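Local atomic coordinates of SusD homolog (Bacteroides thetaiotaomicron VPI-5482, PDB entry 3IHV), a protein that probably binds glycans at the outer membrane of a gut Bacteroides for uptake by a partner transporter, as other SusD-family proteins do. Residues A[24-28]-A[190-194]; A[259-265]-A[389-395]; A[423-428]-A[439-443]. All blocks are in the same frame, centred on the assembly; numbering follows the deposited sequence. Where two conformers were deposited one is given.

How the contacts relate
Reading from the N terminus, contact 1 comes first: residues 190-194, the loop leading into helix 195-210, return to helix 17-29 and close a span of 161 residues, somewhat more than half of it helix. Contact 2 follows, pairing residues 259-265 with 389-395 as a two-stranded antiparallel ribbon. Contact 3 is short-range, folding the loop after helix 417-430 back onto that helix. The three loops run in series; none nests or crosses. Contacts 1 and 2 nevertheless touch, Tyr191 packing on Glu262, Ser264 and Asn391 and Phe193 on Ile261, and so join the N-terminal helices to the central ribbon. Contact 3 stands apart, its centre about 26 Å from that of contact 2.

Contact 1. Residues A[24-28]-A[190-194]; sequences LLGVY and DYRFS. With EDO (1,2-ethanediol), chain N.
Tyr28 carries this contact, reaching from helix 17-29 to the loop 190-194 with its phenol end. Among the polar interactions, one hydrogen bond crosses between the segments: the backbone N of Phe193 donates to Tyr28 OH over 2.9 Å, at an angle of 161°, and lies near the plane of the tyrosine ring. The same hydroxyl is hydrogen-bonded to Glu119, which also forms a salt bridge with Arg192 NH2. One carboxylate on helix 107-135 therefore ties together a side chain from each segment.

The packing is built around Arg192. Its CG sits over one face of the Tyr28 ring in a CH-pi contact, 4.3 Å from the centroid, and the two side chains cross at about a right angle. The guanidinium is not stacked on the ring, since the two planes are 66° apart. A bend at chi3 (59°) turns the arginine tip from the ring toward Leu24, where CD2 of Leu24 lies 3.9 Å from Arg192 NH2. Leu25 adds a looser touch, its CD2 at 4.3 Å from Arg192 CD. Beside the hydroxyl, Phe193 brings CB to 3.7 Å from Tyr28 OH, which lies at the edge of the phenylalanine ring.

A bound 1,2-ethanediol, probably from the crystallisation liquor, lies against the edge of the tyrosine ring. Its C1 is in the ring plane, 3.7 Å from Tyr28 CE1, and its O1 donates to Tyr191 O across 2.8 Å.

Here a loop just ahead of helix 195-210 is fastened onto an earlier helix, with helix 107-135 touching both, through Tyr116 and Glu119. Such helix-to-loop packing belongs to the helical N-terminal part of the SusD fold, whose sequence families fall in the TPR clan.

Contact 2. Residues A[259-265]-A[389-395]; sequences SLIEISF and NVNWYFL. With NA (sodium ion), chain F; EDO (1,2-ethanediol), chain M; EDO (1,2-ethanediol), chain N; EDO (1,2-ethanediol), chain L.
Strands 259-263 and 392-396 pair antiparallel: Ile263 and Trp392 exchange two backbone hydrogen bonds, and at two classic bulges, one in each strand, Leu395 O accepts from Leu260 N and Ile261 N while Ile261 O accepts from Phe394 N and Leu395 N. Beside them, Ile261 CG2 packs 3.7 Å from Phe394 CD2, the two side chains pointing the same way.

Glu262 runs alongside Tyr393, fully extended with CG anti to the backbone N (chi1 -179°), which brings OE1 to 3.5 Å from Tyr393 CE1. Ser259 OG, at that ring's edge, donates to Glu262 OE1 over 2.7 Å from above the carboxylate plane. OE2 is hydrogen-bonded to Thr249 and lies within bonding distance of a water that accepts from Asn391 ND2. With an alanine here, Ser259 OG and Thr249 would probably lose their carboxylate partner, and the tyrosine ring would be less closely flanked.

Asn391 OD1 accepts a hydrogen bond from Phe265 N (2.9 Å). The sodium ion is coordinated by Asn391 OD1 at 2.5 Å, Phe265 O at 2.2 Å and Asn389 O at 2.3 Å. Three waters complete this six-oxygen sodium site, set where the two-stranded ribbon opens.

Contact 3. Residues A[423-428]-A[439-443]; sequences INAVRR and ACDLP
Arg427 is bent at both chi2 (-90°) and chi3 (-54°), which turns its guanidinium edge-on to Cys440 O, whereas the next residue, Arg428, runs extended from CG to NE to reach Asp441. Two neighbouring arginines on helix 417-430 thus meet the same loop, 439-443, in quite different ways.

Arg428 grips Asp441 side-on with two nitrogens. NE bonds OD1 at 2.8 Å on its syn lone pair, and NH2 bonds OD2, also at 2.8 Å, almost dead straight. With the guanidinium and carboxylate planes only 22° apart, the salt bridge is nearly flat. Behind NE, Arg428 CG brushes Cys440 SG at 3.7 Å.

Arg427 instead takes a backbone group. Its NE donates 2.8 Å to Cys440 O, which lies in the guanidinium plane and is approached nearly along the C=O axis; NH2 adds a weak bond to the same oxygen. Glu458 on helix 448-463 forms a salt bridge with Arg427 NH1.

One turn earlier on the helix, Asn424 uses OD1 to accept from Leu442 N over 2.8 Å, and its amide is stacked against the Asp441 carboxylate. Leu442 CD1 presses on Arg427 CD at 3.3 Å, a close fit against the aliphatic part of that chain, and also touches Ile423, whose CD1 lies 3.7 Å from Leu442 CD2.

Chemically, then, side chains of the helix bond two backbone groups of the loop, Cys440 C=O and Leu442 N-H, on either side of Asp441 in sequence. The carboxylate between them is paired with an arginine, so its negative charge is probably well balanced and Asp441 is likely to stay ionised.

Contact 1. Residues A[24-28]-A[190-194]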
loop_
_atom_site.group_PDB
_atom_site.type_symbol
_atom_site.label_atom_id
_atom_site.label_comp_id
_atom_site.label_asym_id
_atom_site.label_seq_id
_atom_site.Cartn_x
_atom_site.Cartn_y
_atom_site.Cartn_z
ATOM N N LEU A 24 2.630 -22.766 4.206
ATOM C CA LEU A 24 2.919 -21.541 3.442
ATOM C C LEU A 24 1.750 -20.564 3.456
ATOM O O LEU A 24 1.919 -19.371 3.616
ATOM C CB LEU A 24 3.253 -21.869 1.977
ATOM C CG LEU A 24 3.420 -20.685 1.041
ATOM C CD1 LEU A 24 4.639 -19.876 1.398
ATOM C CD2 LEU A 24 3.489 -21.194 -0.418
ATOM N N LEU A 25 0.542 -21.072 3.281
ATOM C CA LEU A 25 -0.634 -20.234 3.312
ATOM C C LEU A 25 -0.791 -19.538 4.672
ATOM O O LEU A 25 -1.340 -18.445 4.730
ATOM C CB LEU A 25 -1.882 -21.036 2.909
ATOM C CG LEU A 25 -1.950 -21.408 1.403
ATOM C CD1 LEU A 25 -3.240 -22.201 1.148
ATOM C CD2 LEU A 25 -1.880 -20.254 0.489
ATOM N N GLY A 26 -0.292 -20.151 5.742
ATOM C CA GLY A 26 -0.284 -19.508 7.050
ATOM C C GLY A 26 0.645 -18.295 7.126
ATOM O O GLY A 26 0.412 -17.347 7.913
ATOM N N VAL A 27 1.720 -18.299 6.327
ATOM C CA VAL A 27 2.590 -17.144 6.244
ATOM C C VAL A 27 1.815 -16.006 5.558
ATOM O O VAL A 27 1.806 -14.855 6.030
ATOM C CB VAL A 27 3.922 -17.435 5.475
ATOM C CG1 VAL A 27 4.871 -16.206 5.575
ATOM C CG2 VAL A 27 4.606 -18.715 6.039
ATOM N N TYR A 28 1.193 -16.318 4.428
ATOM C CA TYR A 28 0.348 -15.349 3.762
ATOM C C TYR A 28 -0.758 -14.779 4.642
ATOM O O TYR A 28 -1.072 -13.592 4.535
ATOM C CB TYR A 28 -0.332 -15.958 2.561
ATOM C CG TYR A 28 0.534 -16.060 1.308
ATOM C CD1 TYR A 28 0.654 -14.984 0.456
ATOM C CD2 TYR A 28 1.178 -17.246 0.978
ATOM C CE1 TYR A 28 1.403 -15.054 -0.702
ATOM C CE2 TYR A 28 1.952 -17.335 -0.163
ATOM C CZ TYR A 28 2.026 -16.244 -1.031
ATOM O OH TYR A 28 2.760 -16.267 -2.197
ATOM N N ASP A 190 -3.491 -17.379 -7.697
ATOM C CA ASP A 190 -4.280 -16.189 -7.381
ATOM C C ASP A 190 -3.812 -15.629 -6.029
ATOM O O ASP A 190 -3.745 -16.357 -5.046
ATOM C CB ASP A 190 -5.782 -16.507 -7.204
ATOM C CG ASP A 190 -6.431 -17.123 -8.427
ATOM O OD1 ASP A 190 -5.757 -17.769 -9.234
ATOM O OD2 ASP A 190 -7.657 -16.976 -8.571
ATOM N N TYR A 191 -3.438 -14.357 -6.024
ATOM C CA TYR A 191 -3.039 -13.606 -4.821
ATOM C C TYR A 191 -1.803 -14.162 -4.142
ATOM O O TYR A 191 -1.578 -13.918 -2.953
ATOM C CB TYR A 191 -4.192 -13.515 -3.807
ATOM C CG TYR A 191 -5.502 -13.005 -4.381
ATOM C CD1 TYR A 191 -5.692 -11.670 -4.663
ATOM C CD2 TYR A 191 -6.574 -13.885 -4.619
ATOM C CE1 TYR A 191 -6.905 -11.198 -5.181
ATOM C CE2 TYR A 191 -7.762 -13.423 -5.141
ATOM C CZ TYR A 191 -7.921 -12.088 -5.418
ATOM O OH TYR A 191 -9.099 -11.622 -5.938
ATOM N N ARG A 192 -1.021 -14.951 -4.888
ATOM C CA ARG A 192 0.228 -15.464 -4.415
ATOM C C ARG A 192 1.362 -14.871 -5.263
ATOM O O ARG A 192 1.162 -14.408 -6.413
ATOM C CB ARG A 192 0.241 -16.981 -4.468
ATOM C CG ARG A 192 -0.666 -17.556 -3.397
ATOM C CD ARG A 192 -0.909 -18.944 -3.512
ATOM N NE ARG A 192 0.299 -19.735 -3.469
ATOM C CZ ARG A 192 0.292 -21.043 -3.643
ATOM N NH1 ARG A 192 -0.858 -21.693 -3.798
ATOM N NH2 ARG A 192 1.440 -21.714 -3.658
ATOM N N PHE A 193 2.537 -14.825 -4.677
ATOM C CA PHE A 193 3.706 -14.337 -5.375
ATOM C C PHE A 193 4.059 -15.170 -6.620
ATOM O O PHE A 193 4.135 -16.409 -6.581
ATOM C CB PHE A 193 4.948 -14.337 -4.464
ATOM C CG PHE A 193 5.156 -13.039 -3.728
ATOM C CD1 PHE A 193 5.734 -11.962 -4.379
ATOM C CD2 PHE A 193 4.788 -12.898 -2.406
ATOM C CE1 PHE A 193 5.928 -10.749 -3.738
ATOM C CE2 PHE A 193 4.985 -11.670 -1.752
ATOM C CZ PHE A 193 5.566 -10.610 -2.420
ATOM N N SER A 194 4.346 -14.440 -7.684
ATOM C CA SER A 194 4.870 -14.950 -8.935
ATOM C C SER A 194 6.001 -14.000 -9.324
ATOM O O SER A 194 6.192 -12.977 -8.676
ATOM C CB SER A 194 3.824 -15.027 -10.013
ATOM O OG SER A 194 2.912 -16.093 -9.727
HETATM C C1 EDO N . 0.803 -11.546 -1.620
HETATM O O1 EDO N . 0.651 -12.195 -2.901
HETATM C C2 EDO N . -0.501 -10.843 -1.209
HETATM O O2 EDO N . -1.667 -11.678 -1.251
#

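Contact 2. Residues A[259-265]-A[389-395]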
loop_
_atom_site.group_PDB
_atom_site.type_symbol
_atom_site.label_atom_id
_atom_site.label_comp_id
_atom_site.label_asym_id
_atom_site.label_seq_id
_atom_site.Cartn_x
_atom_site.Cartn_y
_atom_site.Cartn_z
ATOM N N SER A 259 -2.426 -6.637 -11.501
ATOM C CA SER A 259 -2.313 -6.869 -10.085
ATOM C C SER A 259 -1.131 -7.791 -9.775
ATOM O O SER A 259 -1.159 -8.973 -10.081
ATOM C CB SER A 259 -3.591 -7.531 -9.569
ATOM O OG SER A 259 -3.491 -7.616 -8.164
ATOM N N LEU A 260 -0.119 -7.257 -9.124
ATOM C CA LEU A 260 1.073 -8.033 -8.775
ATOM C C LEU A 260 1.001 -8.558 -7.316
ATOM O O LEU A 260 1.068 -9.769 -7.099
ATOM C CB LEU A 260 2.301 -7.170 -9.025
ATOM C CG LEU A 260 2.493 -6.737 -10.493
ATOM C CD1 LEU A 260 3.750 -5.850 -10.575
ATOM C CD2 LEU A 260 2.586 -7.905 -11.489
ATOM N N ILE A 261 0.780 -7.661 -6.352
ATOM C CA ILE A 261 0.658 -8.005 -4.952
ATOM C C ILE A 261 -0.682 -7.448 -4.480
ATOM O O ILE A 261 -0.857 -6.248 -4.382
ATOM C CB ILE A 261 1.818 -7.461 -4.081
ATOM C CG1 ILE A 261 3.156 -7.958 -4.636
ATOM C CG2 ILE A 261 1.593 -7.902 -2.594
ATOM C CD1 ILE A 261 4.409 -7.356 -3.930
ATOM N N GLU A 262 -1.633 -8.341 -4.230
ATOM C CA GLU A 262 -2.942 -7.936 -3.819
ATOM C C GLU A 262 -3.327 -8.866 -2.677
ATOM O O GLU A 262 -3.141 -10.082 -2.780
ATOM C CB GLU A 262 -3.905 -8.024 -5.027
ATOM C CG GLU A 262 -5.347 -7.585 -4.731
ATOM C CD GLU A 262 -6.262 -7.688 -5.930
ATOM O OE1 GLU A 262 -5.828 -8.213 -6.996
ATOM O OE2 GLU A 262 -7.396 -7.191 -5.810
ATOM N N ILE A 263 -3.837 -8.278 -1.590
ATOM C CA ILE A 263 -4.251 -9.022 -0.415
ATOM C C ILE A 263 -5.716 -9.366 -0.564
ATOM O O ILE A 263 -6.556 -8.477 -0.747
ATOM C CB ILE A 263 -4.095 -8.186 0.879
ATOM C CG1 ILE A 263 -2.746 -7.483 0.909
ATOM C CG2 ILE A 263 -4.329 -9.064 2.132
ATOM C CD1 ILE A 263 -1.565 -8.391 0.600
ATOM N N SER A 264 -6.039 -10.641 -0.505
ATOM C CA SER A 264 -7.420 -11.083 -0.610
ATOM C C SER A 264 -8.076 -11.205 0.756
ATOM O O SER A 264 -7.568 -11.885 1.659
ATOM C CB SER A 264 -7.523 -12.429 -1.333
ATOM O OG SER A 264 -8.838 -12.945 -1.261
ATOM N N PHE A 265 -9.209 -10.535 0.892
ATOM C CA PHE A 265 -10.048 -10.668 2.071
ATOM C C PHE A 265 -11.344 -11.336 1.651
ATOM O O PHE A 265 -11.963 -10.928 0.674
ATOM C CB PHE A 265 -10.374 -9.308 2.662
ATOM C CG PHE A 265 -9.185 -8.600 3.216
ATOM C CD1 PHE A 265 -8.732 -8.872 4.480
ATOM C CD2 PHE A 265 -8.522 -7.658 2.469
ATOM C CE1 PHE A 265 -7.627 -8.223 5.000
ATOM C CE2 PHE A 265 -7.406 -7.002 2.958
ATOM C CZ PHE A 265 -6.948 -7.279 4.253
ATOM N N ASN A 389 -15.304 -7.759 2.428
ATOM C CA ASN A 389 -14.514 -8.665 1.597
ATOM C C ASN A 389 -13.767 -7.910 0.487
ATOM O O ASN A 389 -13.293 -8.527 -0.459
ATOM C CB ASN A 389 -15.442 -9.722 1.002
ATOM C CG ASN A 389 -15.996 -10.604 2.051
ATOM O OD1 ASN A 389 -15.294 -10.938 3.011
ATOM N ND2 ASN A 389 -17.255 -10.988 1.901
ATOM N N VAL A 390 -13.609 -6.597 0.585
ATOM C CA VAL A 390 -12.880 -5.826 -0.410
ATOM C C VAL A 390 -11.363 -6.068 -0.295
ATOM O O VAL A 390 -10.798 -6.075 0.802
ATOM C CB VAL A 390 -13.187 -4.307 -0.326
ATOM C CG1 VAL A 390 -12.341 -3.498 -1.333
ATOM C CG2 VAL A 390 -14.698 -4.055 -0.531
ATOM N N ASN A 391 -10.706 -6.264 -1.434
ATOM C CA ASN A 391 -9.276 -6.558 -1.439
ATOM C C ASN A 391 -8.387 -5.327 -1.412
ATOM O O ASN A 391 -8.893 -4.212 -1.476
ATOM C CB ASN A 391 -8.937 -7.467 -2.618
ATOM C CG ASN A 391 -9.611 -8.796 -2.520
ATOM O OD1 ASN A 391 -10.120 -9.180 -1.458
ATOM N ND2 ASN A 391 -9.665 -9.530 -3.651
ATOM N N TRP A 392 -7.086 -5.557 -1.272
ATOM C CA TRP A 392 -6.101 -4.470 -1.162
ATOM C C TRP A 392 -4.923 -4.586 -2.119
ATOM O O TRP A 392 -4.098 -5.507 -2.012
ATOM C CB TRP A 392 -5.559 -4.339 0.277
ATOM C CG TRP A 392 -4.707 -3.125 0.400
ATOM C CD1 TRP A 392 -3.357 -3.070 0.571
ATOM C CD2 TRP A 392 -5.163 -1.779 0.369
ATOM N NE1 TRP A 392 -2.935 -1.762 0.602
ATOM C CE2 TRP A 392 -4.016 -0.940 0.479
ATOM C CE3 TRP A 392 -6.414 -1.196 0.168
ATOM C CZ2 TRP A 392 -4.100 0.445 0.469
ATOM C CZ3 TRP A 392 -6.511 0.178 0.172
ATOM C CH2 TRP A 392 -5.356 0.993 0.319
ATOM N N TYR A 393 -4.829 -3.650 -3.049
ATOM C CA TYR A 393 -3.685 -3.615 -3.945
ATOM C C TYR A 393 -2.463 -3.021 -3.227
ATOM O O TYR A 393 -2.430 -1.819 -2.896
ATOM C CB TYR A 393 -3.893 -2.746 -5.177
ATOM C CG TYR A 393 -4.893 -3.249 -6.200
ATOM C CD1 TYR A 393 -4.655 -4.431 -6.920
ATOM C CD2 TYR A 393 -6.018 -2.507 -6.494
ATOM C CE1 TYR A 393 -5.537 -4.871 -7.886
ATOM C CE2 TYR A 393 -6.934 -2.937 -7.466
ATOM C CZ TYR A 393 -6.674 -4.114 -8.163
ATOM O OH TYR A 393 -7.562 -4.527 -9.117
ATOM N N PHE A 394 -1.461 -3.853 -2.973
ATOM C CA PHE A 394 -0.198 -3.356 -2.452
ATOM C C PHE A 394 0.743 -2.913 -3.600
ATOM O O PHE A 394 1.541 -1.953 -3.456
ATOM C CB PHE A 394 0.459 -4.431 -1.567
ATOM C CG PHE A 394 1.803 -4.022 -0.989
ATOM C CD1 PHE A 394 1.881 -3.080 0.022
ATOM C CD2 PHE A 394 2.960 -4.656 -1.400
ATOM C CE1 PHE A 394 3.114 -2.720 0.568
ATOM C CE2 PHE A 394 4.196 -4.315 -0.866
ATOM C CZ PHE A 394 4.275 -3.350 0.134
ATOM N N LEU A 395 0.720 -3.643 -4.724
ATOM C CA LEU A 395 1.573 -3.335 -5.867
ATOM C C LEU A 395 0.895 -3.700 -7.188
ATOM O O LEU A 395 0.505 -4.877 -7.405
ATOM C CB LEU A 395 2.914 -4.100 -5.795
ATOM C CG LEU A 395 3.970 -3.647 -6.828
ATOM C CD1 LEU A 395 4.344 -2.186 -6.597
ATOM C CD2 LEU A 395 5.195 -4.581 -6.798
HETATM NA NA NA F . -12.298 -10.344 -1.460
HETATM C C1 EDO M . -4.249 -12.866 1.344
HETATM O O1 EDO M . -4.234 -12.650 -0.057
HETATM C C2 EDO M . -2.846 -13.053 1.891
HETATM O O2 EDO M . -1.874 -12.103 1.433
HETATM C C1 EDO N . 0.803 -11.546 -1.620
HETATM O O1 EDO N . 0.651 -12.195 -2.901
HETATM C C2 EDO N . -0.501 -10.843 -1.209
HETATM O O2 EDO N . -1.667 -11.678 -1.251
HETATM C C1 EDO L . -18.474 -6.313 0.247
HETATM O O1 EDO L . -17.181 -6.679 0.714
HETATM C C2 EDO L . -19.313 -5.781 1.389
HETATM O O2 EDO L . -18.803 -6.275 2.628
HETATM O O HOH W 1 -9.218 -8.909 -6.530
HETATM O O HOH W 2 -10.980 -11.950 -2.644
HETATM O O HOH W 3 -13.104 -8.373 -3.306
HETATM O O HOH W 4 -14.314 -11.273 -2.155
#

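Contact 3. Residues A[423-428]-A[439-443]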
loop_
_atom_site.group_PDB
_atom_site.type_symbol
_atom_site.label_atom_id
_atom_site.label_comp_id
_atom_site.label_asym_id
_atom_site.label_seq_id
_atom_site.Cartn_x
_atom_site.Cartn_y
_atom_site.Cartn_z
ATOM N N ILE A 423 6.004 6.052 -18.491
ATOM C CA ILE A 423 5.064 7.058 -17.933
ATOM C C ILE A 423 3.878 7.343 -18.897
ATOM O O ILE A 423 2.724 7.420 -18.460
ATOM C CB ILE A 423 5.738 8.357 -17.410
ATOM C CG1 ILE A 423 4.673 9.184 -16.650
ATOM C CG2 ILE A 423 6.414 9.168 -18.520
ATOM C CD1 ILE A 423 5.217 10.168 -15.639
ATOM N N ASN A 424 4.143 7.413 -20.190
ATOM C CA ASN A 424 3.059 7.664 -21.179
ATOM C C ASN A 424 2.086 6.492 -21.290
ATOM O O ASN A 424 0.898 6.717 -21.519
ATOM C CB ASN A 424 3.615 8.138 -22.506
ATOM C CG ASN A 424 4.104 9.574 -22.443
ATOM O OD1 ASN A 424 3.655 10.347 -21.585
ATOM N ND2 ASN A 424 5.032 9.927 -23.323
ATOM N N ALA A 425 2.536 5.263 -21.009
ATOM C CA ALA A 425 1.596 4.124 -21.012
ATOM C C ALA A 425 0.578 4.338 -19.920
ATOM O O ALA A 425 -0.641 4.129 -20.123
ATOM C CB ALA A 425 2.307 2.794 -20.786
ATOM N N VAL A 426 1.081 4.760 -18.759
ATOM C CA VAL A 426 0.223 5.044 -17.626
ATOM C C VAL A 426 -0.736 6.235 -17.897
ATOM O O VAL A 426 -1.940 6.138 -17.619
ATOM C CB VAL A 426 1.019 5.268 -16.349
ATOM C CG1 VAL A 426 0.091 5.728 -15.219
ATOM C CG2 VAL A 426 1.737 3.971 -15.976
ATOM N N ARG A 427 -0.221 7.305 -18.471
ATOM C CA ARG A 427 -1.049 8.475 -18.802
ATOM C C ARG A 427 -2.133 8.120 -19.843
ATOM O O ARG A 427 -3.291 8.536 -19.729
ATOM C CB ARG A 427 -0.187 9.575 -19.426
ATOM C CG ARG A 427 1.014 10.085 -18.643
ATOM C CD ARG A 427 0.748 11.185 -17.779
ATOM N NE ARG A 427 0.106 12.323 -18.465
ATOM C CZ ARG A 427 -0.668 13.188 -17.816
ATOM N NH1 ARG A 427 -0.829 13.073 -16.495
ATOM N NH2 ARG A 427 -1.297 14.152 -18.473
ATOM N N ARG A 428 -1.765 7.353 -20.860
ATOM C CA ARG A 428 -2.733 6.994 -21.889
ATOM C C ARG A 428 -3.890 6.188 -21.306
ATOM O O ARG A 428 -5.055 6.419 -21.594
ATOM C CB ARG A 428 -2.017 6.223 -23.007
ATOM C CG ARG A 428 -1.090 7.153 -23.796
ATOM C CD ARG A 428 -0.182 6.401 -24.727
ATOM N NE ARG A 428 0.682 7.290 -25.468
ATOM C CZ ARG A 428 1.491 6.911 -26.459
ATOM N NH1 ARG A 428 1.561 5.634 -26.837
ATOM N NH2 ARG A 428 2.242 7.815 -27.086
ATOM N N ALA A 439 -2.507 14.939 -26.435
ATOM C CA ALA A 439 -3.072 15.660 -25.276
ATOM C C ALA A 439 -2.729 15.040 -23.925
ATOM O O ALA A 439 -2.523 15.767 -22.943
ATOM C CB ALA A 439 -4.581 15.801 -25.413
ATOM N N CYS A 440 -2.686 13.709 -23.837
ATOM C CA CYS A 440 -2.389 13.067 -22.569
ATOM C C CYS A 440 -0.917 12.820 -22.308
ATOM O O CYS A 440 -0.510 12.733 -21.134
ATOM C CB CYS A 440 -3.117 11.708 -22.445
ATOM S SG CYS A 440 -2.714 10.463 -23.701
ATOM N N ASP A 441 -0.115 12.650 -23.362
ATOM C CA ASP A 441 1.310 12.327 -23.160
ATOM C C ASP A 441 2.078 13.427 -22.474
ATOM O O ASP A 441 1.792 14.595 -22.697
ATOM C CB ASP A 441 2.046 12.052 -24.477
ATOM C CG ASP A 441 1.721 10.711 -25.084
ATOM O OD1 ASP A 441 1.085 9.852 -24.443
ATOM O OD2 ASP A 441 2.129 10.493 -26.243
ATOM N N LEU A 442 3.057 13.051 -21.648
ATOM C CA LEU A 442 4.013 14.019 -21.140
ATOM C C LEU A 442 4.792 14.445 -22.354
ATOM O O LEU A 442 5.249 13.581 -23.118
ATOM C CB LEU A 442 5.048 13.467 -20.153
ATOM C CG LEU A 442 4.773 13.313 -18.677
ATOM C CD1 LEU A 442 3.737 12.282 -18.505
ATOM C CD2 LEU A 442 6.061 12.908 -17.912
ATOM N N PRO A 443 4.989 15.761 -22.529
ATOM C CA PRO A 443 5.721 16.290 -23.640
ATOM C C PRO A 443 7.211 15.980 -23.587
ATOM O O PRO A 443 7.750 15.854 -22.522
ATOM C CB PRO A 443 5.540 17.800 -23.488
ATOM C CG PRO A 443 5.441 17.995 -22.068
ATOM C CD PRO A 443 4.630 16.826 -21.564
HETATM O O HOH W 5 6.369 12.316 -25.132
HETATM O O HOH W 6 -0.982 16.084 -20.823
#